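DUF3256 domain-containing protein (Porphyromonas gingivalis W83, PDB 2P3P) is of unknown function but probably binds a metal ion such as magnesium, and its full-length form is predicted to be a membrane protein. Local coordinates at residues R14-M19 and N33-R38; T46-L51 and T60-R65; W123-I128 and S153-S158. All coordinates share one frame; numbering follows the deposited sequence.

Contact 1: R14-M19 and N33-R38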
loop_
_atom_site.group_PDB
_atom_site.type_symbol
_atom_site.label_atom_id
_atom_site.label_comp_id
_atom_site.label_asym_id
_atom_site.label_seq_id
_atom_site.Cartn_x
_atom_site.Cartn_y
_atom_site.Cartn_z
ATOM N N ARG A 14 2.689 -18.121 8.242
ATOM C CA ARG A 14 3.325 -19.157 7.420
ATOM C C ARG A 14 4.019 -18.568 6.202
ATOM O O ARG A 14 5.175 -18.863 5.924
ATOM C CB ARG A 14 2.294 -20.175 6.950
ATOM C CG ARG A 14 1.558 -20.870 8.088
ATOM C CD ARG A 14 1.182 -22.290 7.708
ATOM N NE ARG A 14 0.135 -22.346 6.688
ATOM C CZ ARG A 14 -1.168 -22.152 6.916
ATOM N NH1 ARG A 14 -1.612 -21.860 8.141
ATOM N NH2 ARG A 14 -2.032 -22.234 5.904
ATOM N N CYS A 15 3.302 -17.724 5.475
ATOM C CA CYS A 15 3.835 -17.112 4.238
ATOM C C CYS A 15 5.015 -16.203 4.518
ATOM O O CYS A 15 6.019 -16.230 3.787
ATOM C CB CYS A 15 2.715 -16.359 3.511
ATOM S SG CYS A 15 1.414 -17.404 2.907
ATOM N N PHE A 16 4.897 -15.406 5.577
ATOM C CA PHE A 16 5.973 -14.514 6.000
ATOM C C PHE A 16 7.246 -15.266 6.350
ATOM O O PHE A 16 8.376 -14.860 5.985
ATOM C CB PHE A 16 5.540 -13.709 7.220
ATOM C CG PHE A 16 6.497 -12.640 7.598
ATOM C CD1 PHE A 16 6.773 -11.616 6.732
ATOM C CD2 PHE A 16 7.073 -12.612 8.872
ATOM C CE1 PHE A 16 7.628 -10.584 7.086
ATOM C CE2 PHE A 16 7.917 -11.573 9.232
ATOM C CZ PHE A 16 8.208 -10.574 8.332
ATOM N N LEU A 17 7.105 -16.368 7.075
ATOM C CA LEU A 17 8.258 -17.137 7.483
ATOM C C LEU A 17 8.954 -17.761 6.240
ATOM O O LEU A 17 10.183 -17.838 6.189
ATOM C CB LEU A 17 7.836 -18.243 8.435
ATOM C CG LEU A 17 7.458 -17.860 9.862
ATOM C CD1 LEU A 17 6.824 -19.049 10.562
ATOM C CD2 LEU A 17 8.696 -17.405 10.644
ATOM N N ALA A 18 8.161 -18.216 5.276
ATOM C CA ALA A 18 8.693 -18.855 4.044
ATOM C C ALA A 18 8.928 -17.920 2.849
ATOM O O ALA A 18 9.267 -18.367 1.744
ATOM C CB ALA A 18 7.778 -20.003 3.635
HETATM N N MSE A 19 8.761 -16.619 3.039
HETATM C CA MSE A 19 9.003 -15.648 1.963
HETATM C C MSE A 19 10.503 -15.680 1.608
HETATM O O MSE A 19 11.337 -15.616 2.496
HETATM C CB MSE A 19 8.595 -14.259 2.451
HETATM C CG MSE A 19 8.735 -13.126 1.442
HETATM SE SE MSE A 19 8.205 -11.450 2.281
HETATM C CE MSE A 19 9.623 -11.410 3.605
ATOM N N ASN A 33 13.618 -14.978 10.468
ATOM C CA ASN A 33 13.161 -16.162 11.166
ATOM C C ASN A 33 13.568 -16.108 12.652
ATOM O O ASN A 33 12.864 -16.651 13.495
ATOM C CB ASN A 33 13.526 -17.450 10.405
ATOM C CG ASN A 33 12.371 -17.934 9.506
ATOM O OD1 ASN A 33 12.057 -17.316 8.470
ATOM N ND2 ASN A 33 11.690 -18.992 9.951
ATOM N N ASP A 34 14.633 -15.374 12.984
ATOM C CA ASP A 34 14.992 -15.120 14.407
ATOM C C ASP A 34 13.999 -14.103 15.058
ATOM O O ASP A 34 13.568 -14.298 16.187
ATOM C CB ASP A 34 16.479 -14.693 14.591
ATOM C CG ASP A 34 17.516 -15.824 14.261
ATOM O OD1 ASP A 34 17.193 -17.040 14.221
ATOM O OD2 ASP A 34 18.707 -15.497 14.045
ATOM N N LEU A 35 13.595 -13.058 14.334
ATOM C CA LEU A 35 12.551 -12.118 14.804
ATOM C C LEU A 35 11.237 -12.814 15.134
ATOM O O LEU A 35 10.600 -12.559 16.149
ATOM C CB LEU A 35 12.257 -11.069 13.715
ATOM C CG LEU A 35 10.920 -10.288 13.758
ATOM C CD1 LEU A 35 11.073 -8.990 14.550
ATOM C CD2 LEU A 35 10.448 -9.954 12.331
ATOM N N CYS A 36 10.791 -13.634 14.201
ATOM C CA CYS A 36 9.579 -14.409 14.401
ATOM C C CYS A 36 9.696 -15.388 15.578
ATOM O O CYS A 36 8.735 -15.545 16.319
ATOM C CB CYS A 36 9.234 -15.165 13.130
ATOM S SG CYS A 36 8.592 -14.058 11.855
ATOM N N ARG A 37 10.856 -16.024 15.740
ATOM C CA ARG A 37 11.099 -16.882 16.905
ATOM C C ARG A 37 10.953 -16.164 18.243
ATOM O O ARG A 37 10.335 -16.702 19.171
ATOM C CB ARG A 37 12.453 -17.601 16.843
ATOM C CG ARG A 37 12.500 -18.738 17.822
ATOM C CD ARG A 37 13.722 -19.646 17.697
ATOM N NE ARG A 37 13.938 -20.101 16.324
ATOM C CZ ARG A 37 14.700 -19.479 15.418
ATOM N NH1 ARG A 37 15.329 -18.344 15.714
ATOM N NH2 ARG A 37 14.834 -19.996 14.195
ATOM N N ARG A 38 11.500 -14.958 18.349
ATOM C CA ARG A 38 11.328 -14.172 19.574
ATOM C C ARG A 38 9.871 -13.721 19.761
ATOM O O ARG A 38 9.409 -13.554 20.904
ATOM C CB ARG A 38 12.257 -12.943 19.558
ATOM C CG ARG A 38 13.723 -13.293 19.461
ATOM C CD ARG A 38 14.618 -12.076 19.642
ATOM N NE ARG A 38 14.400 -11.090 18.584
ATOM C CZ ARG A 38 15.073 -11.025 17.430
ATOM N NH1 ARG A 38 14.772 -10.065 16.558
ATOM N NH2 ARG A 38 16.064 -11.880 17.145
#
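C36 aims its sulfur at the rim of the F16 ring, a sulfur-aromatic contact between helices 11-18 and 29-39. SG lies 3.6 Å from CD2 of F16 and 79° off the ring normal, so the thiol meets the edge rather than the face. CD2 of L35 reaches the same edge, 4.3 Å from CE2 of F16. The phenyl ring owes this position to its first torsion: CG is anti to the backbone N (chi1 -172°), which places CD2 and CE2 beside C36 and L35. L17 packs alongside, its CD2 branch pressed tightly against CB of C36 at 3.4 Å. The helix segments run roughly antiparallel, 143° between their directions, with axes 10.4 Å apart at closest approach. Beneath them, F61 and L63 of strand 58-64 receive both F16 and L35, which places this helix pair on one face of the long antiparallel sheet. R32 adds a polar tie by donating to O of M19. Carbon and sulfur surfaces dominate the interface, so its fit depends mainly on shape and dispersion, with a small electrostatic share probably coming from sulfur at the positive ring edge.

Contact 2: T46-L51 and T60-R65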
loop_
_atom_site.group_PDB
_atom_site.type_symbol
_atom_site.label_atom_id
_atom_site.label_comp_id
_atom_site.label_asym_id
_atom_site.label_seq_id
_atom_site.Cartn_x
_atom_site.Cartn_y
_atom_site.Cartn_z
ATOM N N THR A 46 -1.044 -7.187 18.117
ATOM C CA THR A 46 0.081 -6.767 17.323
ATOM C C THR A 46 1.366 -6.742 18.149
ATOM O O THR A 46 1.404 -6.174 19.277
ATOM C CB THR A 46 -0.227 -5.376 16.756
ATOM O OG1 THR A 46 -1.444 -5.473 15.991
ATOM C CG2 THR A 46 0.934 -4.859 15.936
ATOM N N HIS A 47 2.407 -7.373 17.604
ATOM C CA HIS A 47 3.725 -7.448 18.251
ATOM C C HIS A 47 4.680 -6.499 17.549
ATOM O O HIS A 47 4.852 -6.597 16.344
ATOM C CB HIS A 47 4.264 -8.874 18.236
ATOM C CG HIS A 47 5.666 -8.991 18.730
ATOM N ND1 HIS A 47 5.973 -8.903 20.069
ATOM C CD2 HIS A 47 6.837 -9.156 18.079
ATOM C CE1 HIS A 47 7.277 -9.058 20.221
ATOM N NE2 HIS A 47 7.826 -9.195 19.030
ATOM N N THR A 48 5.234 -5.545 18.321
ATOM C CA THR A 48 6.192 -4.573 17.808
ATOM C C THR A 48 7.649 -4.991 18.045
ATOM O O THR A 48 8.031 -5.414 19.135
ATOM C CB THR A 48 5.924 -3.177 18.427
ATOM O OG1 THR A 48 6.317 -3.158 19.804
ATOM C CG2 THR A 48 4.469 -2.858 18.335
ATOM N N ALA A 49 8.453 -4.871 16.994
ATOM C CA ALA A 49 9.856 -5.217 17.036
ATOM C C ALA A 49 10.642 -4.260 16.137
ATOM O O ALA A 49 10.088 -3.594 15.214
ATOM C CB ALA A 49 10.061 -6.662 16.615
ATOM N N SER A 50 11.912 -4.123 16.446
ATOM C CA SER A 50 12.779 -3.284 15.633
ATOM C C SER A 50 14.167 -3.924 15.581
ATOM O O SER A 50 14.581 -4.606 16.510
ATOM C CB SER A 50 12.808 -1.841 16.159
ATOM O OG SER A 50 13.420 -1.753 17.418
ATOM N N LEU A 51 14.844 -3.740 14.458
ATOM C CA LEU A 51 16.119 -4.392 14.191
ATOM C C LEU A 51 16.975 -3.458 13.365
ATOM O O LEU A 51 16.465 -2.696 12.536
ATOM C CB LEU A 51 15.878 -5.704 13.418
ATOM C CG LEU A 51 16.993 -6.659 12.987
ATOM C CD1 LEU A 51 17.603 -7.475 14.163
ATOM C CD2 LEU A 51 16.383 -7.582 11.971
ATOM N N THR A 60 11.442 -1.469 11.424
ATOM C CA THR A 60 10.467 -1.772 12.463
ATOM C C THR A 60 9.364 -2.666 11.914
ATOM O O THR A 60 8.913 -2.503 10.765
ATOM C CB THR A 60 9.866 -0.495 13.035
ATOM O OG1 THR A 60 9.124 0.171 12.014
ATOM C CG2 THR A 60 10.983 0.422 13.520
ATOM N N PHE A 61 8.883 -3.569 12.751
ATOM C CA PHE A 61 7.842 -4.505 12.375
ATOM C C PHE A 61 6.649 -4.375 13.307
ATOM O O PHE A 61 6.834 -4.247 14.519
ATOM C CB PHE A 61 8.369 -5.941 12.486
ATOM C CG PHE A 61 9.473 -6.285 11.530
ATOM C CD1 PHE A 61 9.182 -6.822 10.290
ATOM C CD2 PHE A 61 10.788 -6.057 11.858
ATOM C CE1 PHE A 61 10.203 -7.146 9.411
ATOM C CE2 PHE A 61 11.801 -6.387 10.976
ATOM C CZ PHE A 61 11.483 -6.915 9.749
ATOM N N LEU A 62 5.445 -4.365 12.730
ATOM C CA LEU A 62 4.224 -4.677 13.428
ATOM C C LEU A 62 3.752 -6.022 12.895
ATOM O O LEU A 62 3.455 -6.138 11.724
ATOM C CB LEU A 62 3.146 -3.621 13.193
ATOM C CG LEU A 62 3.476 -2.224 13.726
ATOM C CD1 LEU A 62 2.308 -1.298 13.426
ATOM C CD2 LEU A 62 3.792 -2.256 15.211
ATOM N N LEU A 63 3.736 -7.024 13.774
ATOM C CA LEU A 63 3.409 -8.407 13.433
ATOM C C LEU A 63 2.068 -8.794 14.064
ATOM O O LEU A 63 1.969 -8.916 15.265
ATOM C CB LEU A 63 4.510 -9.365 13.906
ATOM C CG LEU A 63 5.924 -9.084 13.373
ATOM C CD1 LEU A 63 6.919 -9.990 14.105
ATOM C CD2 LEU A 63 6.058 -9.292 11.867
ATOM N N ASN A 64 1.061 -8.985 13.220
ATOM C CA ASN A 64 -0.262 -9.400 13.648
ATOM C C ASN A 64 -0.700 -10.605 12.771
ATOM O O ASN A 64 -0.248 -10.762 11.650
ATOM C CB ASN A 64 -1.208 -8.173 13.542
ATOM C CG ASN A 64 -2.632 -8.458 13.995
ATOM O OD1 ASN A 64 -3.347 -9.260 13.381
ATOM N ND2 ASN A 64 -3.065 -7.770 15.053
ATOM N N ARG A 65 -1.552 -11.465 13.334
ATOM C CA ARG A 65 -2.051 -12.656 12.621
ATOM C C ARG A 65 -2.700 -12.311 11.285
ATOM O O ARG A 65 -2.716 -13.144 10.362
ATOM C CB ARG A 65 -3.052 -13.444 13.490
ATOM C CG ARG A 65 -3.379 -14.841 12.942
ATOM C CD ARG A 65 -4.620 -15.439 13.569
ATOM N NE ARG A 65 -4.839 -16.821 13.133
ATOM C CZ ARG A 65 -4.167 -17.866 13.602
ATOM N NH1 ARG A 65 -3.259 -17.711 14.562
ATOM N NH2 ARG A 65 -4.448 -19.083 13.148
#
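At the rim of the F61 ring, near its plane, sits O of A49, while the imidazole edge of H47 meets CD1 of L63, 4.1 Å from CD2 of H47. Beyond these segments, the loop residue V27 also touches the phenyl group, and H47 touches A39 of helix 29-39. Both rings project from a beta hairpin, strands 47-52 and 58-64, at the margin of a seven-stranded antiparallel sheet in which 47-52 is the outermost strand within the chain. H47 pairs with L63 and A49 with F61 as hydrogen-bonded pairs; the bond from N of F61 to O of A49 is short and nearly straight, 2.7 Å and 173° at the hydrogen. T48 faces L62 and S50 faces T60 in the intervening non-hydrogen-bonded pairs. Side chains therefore alternate: H47, A49, F61 and L63 turn to the face carrying the helices, and T48, S50, T60 and L62 turn to the other. On that second face T48 and L62 lie side by side, pointing the same way. T46 brings its methyl against the same leucine, 3.7 Å from CG2 of T46 to CB of L62. The T46 hydroxyl, anti to the carbonyl carbon (chi1 -58°), is turned to N64, whose OD1 is held by the backbone N of N66. ND2 of N64 donates to OG1 of T46 at 3.0 Å, with the oxygen only 11° out of the amide plane.

Contact 3: W123-I128 and S153-S158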
loop_
_atom_site.group_PDB
_atom_site.type_symbol
_atom_site.label_atom_id
_atom_site.label_comp_id
_atom_site.label_asym_id
_atom_site.label_seq_id
_atom_site.Cartn_x
_atom_site.Cartn_y
_atom_site.Cartn_z
ATOM N N TRP A 123 -6.660 -5.167 -9.477
ATOM C CA TRP A 123 -6.651 -3.759 -9.140
ATOM C C TRP A 123 -6.403 -2.902 -10.378
ATOM O O TRP A 123 -5.475 -3.162 -11.151
ATOM C CB TRP A 123 -5.551 -3.494 -8.112
ATOM C CG TRP A 123 -5.181 -2.037 -7.953
ATOM C CD1 TRP A 123 -4.074 -1.414 -8.436
ATOM C CD2 TRP A 123 -5.933 -1.049 -7.263
ATOM N NE1 TRP A 123 -4.100 -0.062 -8.106
ATOM C CE2 TRP A 123 -5.231 0.185 -7.385
ATOM C CE3 TRP A 123 -7.149 -1.070 -6.570
ATOM C CZ2 TRP A 123 -5.691 1.366 -6.813
ATOM C CZ3 TRP A 123 -7.583 0.088 -5.978
ATOM C CH2 TRP A 123 -6.862 1.296 -6.113
ATOM N N GLN A 124 -7.253 -1.906 -10.582
ATOM C CA GLN A 124 -7.058 -0.914 -11.632
ATOM C C GLN A 124 -6.782 0.442 -10.977
ATOM O O GLN A 124 -7.660 1.004 -10.335
ATOM C CB GLN A 124 -8.301 -0.787 -12.540
ATOM C CG GLN A 124 -8.204 0.247 -13.616
ATOM C CD GLN A 124 -9.440 0.285 -14.562
ATOM O OE1 GLN A 124 -10.243 -0.680 -14.632
ATOM N NE2 GLN A 124 -9.561 1.370 -15.324
ATOM N N GLN A 125 -5.612 1.007 -11.213
ATOM C CA GLN A 125 -5.265 2.301 -10.606
ATOM C C GLN A 125 -6.252 3.382 -11.104
ATOM O O GLN A 125 -6.484 3.500 -12.295
ATOM C CB GLN A 125 -3.834 2.711 -10.996
ATOM C CG GLN A 125 -3.280 3.946 -10.315
ATOM C CD GLN A 125 -2.782 3.694 -8.892
ATOM O OE1 GLN A 125 -3.205 2.760 -8.256
ATOM N NE2 GLN A 125 -1.917 4.560 -8.388
ATOM N N PRO A 126 -6.867 4.135 -10.187
ATOM C CA PRO A 126 -7.731 5.213 -10.675
ATOM C C PRO A 126 -6.956 6.291 -11.419
ATOM O O PRO A 126 -5.738 6.384 -11.240
ATOM C CB PRO A 126 -8.356 5.787 -9.403
ATOM C CG PRO A 126 -7.532 5.340 -8.276
ATOM C CD PRO A 126 -6.806 4.071 -8.712
ATOM N N ARG A 127 -7.656 6.993 -12.316
ATOM C CA ARG A 127 -7.142 8.178 -13.007
ATOM C C ARG A 127 -7.252 9.358 -12.069
ATOM O O ARG A 127 -8.084 9.352 -11.146
ATOM C CB ARG A 127 -7.940 8.489 -14.282
ATOM C CG ARG A 127 -7.871 7.404 -15.353
ATOM C CD ARG A 127 -8.813 7.658 -16.534
ATOM N NE ARG A 127 -8.696 9.018 -17.067
ATOM C CZ ARG A 127 -9.085 9.407 -18.278
ATOM N NH1 ARG A 127 -8.930 10.669 -18.631
ATOM N NH2 ARG A 127 -9.603 8.542 -19.143
ATOM N N ILE A 128 -6.462 10.395 -12.327
ATOM C CA ILE A 128 -6.528 11.554 -11.450
ATOM C C ILE A 128 -7.938 12.176 -11.510
ATOM O O ILE A 128 -8.378 12.814 -10.547
ATOM C CB ILE A 128 -5.422 12.595 -11.754
ATOM C CG1 ILE A 128 -5.307 13.625 -10.629
ATOM C CG2 ILE A 128 -5.688 13.324 -13.111
ATOM C CD1 ILE A 128 -4.999 13.062 -9.244
ATOM N N SER A 153 0.809 11.461 -11.193
ATOM C CA SER A 153 -0.346 11.463 -10.344
ATOM C C SER A 153 -0.089 10.571 -9.129
ATOM O O SER A 153 -0.685 9.506 -8.978
ATOM C CB SER A 153 -1.573 11.019 -11.116
ATOM O OG SER A 153 -1.788 11.854 -12.238
ATOM N N TYR A 154 0.727 11.072 -8.213
ATOM C CA TYR A 154 1.053 10.335 -6.987
ATOM C C TYR A 154 -0.207 10.013 -6.214
ATOM O O TYR A 154 -1.122 10.837 -6.098
ATOM C CB TYR A 154 2.041 11.111 -6.112
ATOM C CG TYR A 154 3.295 11.567 -6.822
ATOM C CD1 TYR A 154 4.262 10.657 -7.181
ATOM C CD2 TYR A 154 3.519 12.913 -7.114
ATOM C CE1 TYR A 154 5.424 11.043 -7.823
ATOM C CE2 TYR A 154 4.693 13.311 -7.780
ATOM C CZ TYR A 154 5.640 12.370 -8.113
ATOM O OH TYR A 154 6.834 12.705 -8.761
HETATM N N MSE A 155 -0.273 8.785 -5.724
HETATM C CA MSE A 155 -1.383 8.338 -4.896
HETATM C C MSE A 155 -0.876 7.398 -3.803
HETATM O O MSE A 155 -0.023 6.524 -4.027
HETATM C CB MSE A 155 -2.491 7.640 -5.724
HETATM C CG MSE A 155 -3.116 8.518 -6.808
HETATM SE SE MSE A 155 -4.121 7.443 -8.074
HETATM C CE MSE A 155 -4.322 8.778 -9.554
ATOM N N GLN A 156 -1.390 7.610 -2.599
ATOM C CA GLN A 156 -1.049 6.792 -1.445
ATOM C C GLN A 156 -2.220 5.866 -1.092
ATOM O O GLN A 156 -3.368 6.305 -0.900
ATOM C CB GLN A 156 -0.737 7.691 -0.230
ATOM C CG GLN A 156 -0.344 6.880 1.012
ATOM C CD GLN A 156 0.170 7.750 2.137
ATOM O OE1 GLN A 156 0.001 8.990 2.122
ATOM N NE2 GLN A 156 0.713 7.115 3.141
ATOM N N VAL A 157 -1.920 4.580 -1.019
ATOM C CA VAL A 157 -2.881 3.585 -0.645
ATOM C C VAL A 157 -2.736 3.127 0.815
ATOM O O VAL A 157 -1.630 2.942 1.298
ATOM C CB VAL A 157 -2.676 2.381 -1.544
ATOM C CG1 VAL A 157 -3.562 1.223 -1.122
ATOM C CG2 VAL A 157 -2.924 2.790 -3.049
ATOM N N SER A 158 -3.880 2.927 1.462
ATOM C CA SER A 158 -3.962 2.273 2.790
ATOM C C SER A 158 -4.925 1.077 2.736
ATOM O O SER A 158 -6.129 1.249 2.633
ATOM C CB SER A 158 -4.484 3.242 3.833
ATOM O OG SER A 158 -4.335 2.681 5.134
HETATM O O HOH W 1 -0.623 4.441 -5.781
#
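M155, a selenomethionine whose selenium stands in for the methionine sulfur, slides its chain past P126 and Q125 in the opposite direction to theirs and makes the dense half of this contact. Its methyl CE comes within 3.3 Å of O of P126, and the selenium rests 4.0 Å from CG of P126. The chain is extended beyond CG, which carries CE to the backbone running from P126 through R127 to I128; the I128 side chain flanks it more distantly, with CD1 4.3 Å from CE of M155. F131 also touches the M155 side chain. Nearby, OG of S153 lies 3.7 Å from CB of I128, its polar partner being O of L150. The looser side is at Q125, an exposed residue whose NE2 passes 3.6 Å from SE of M155 and reaches the strand backbone through water. That water accepts from NE2 of Q125 at 2.9 Å and donates to O of M155. A bend at chi2 (79°) folds the Q125 chain so that OE1 accepts from NE1 of W123 in the indole plane, which restrains the amide's rotation. Segment 123-128 is thus fastened to strand 155-159, outermost in its sheet within this chain, by van der Waals packing of M155 and a solvent bridge.

Contacts 1 and 2 form one continuous packing unit, their centres 11 Å apart: L35 of helix 29-39 sets CD1 3.3 Å from CB of A49, and CE2 of F16 lies 4.0 Å from CD2 of L63, so the helix pair is joined to the hairpin that follows it in the chain. Contact 3 joins a loop to the four-stranded sheet on the opposite side of the chain's centre, 31 Å from contact 1 and 27 Å from contact 2 between centres. It is also the contact nearest the known magnesium-binding residue: the S153 side chain is about 9 Å from that of S149, although no magnesium is bound to this chain.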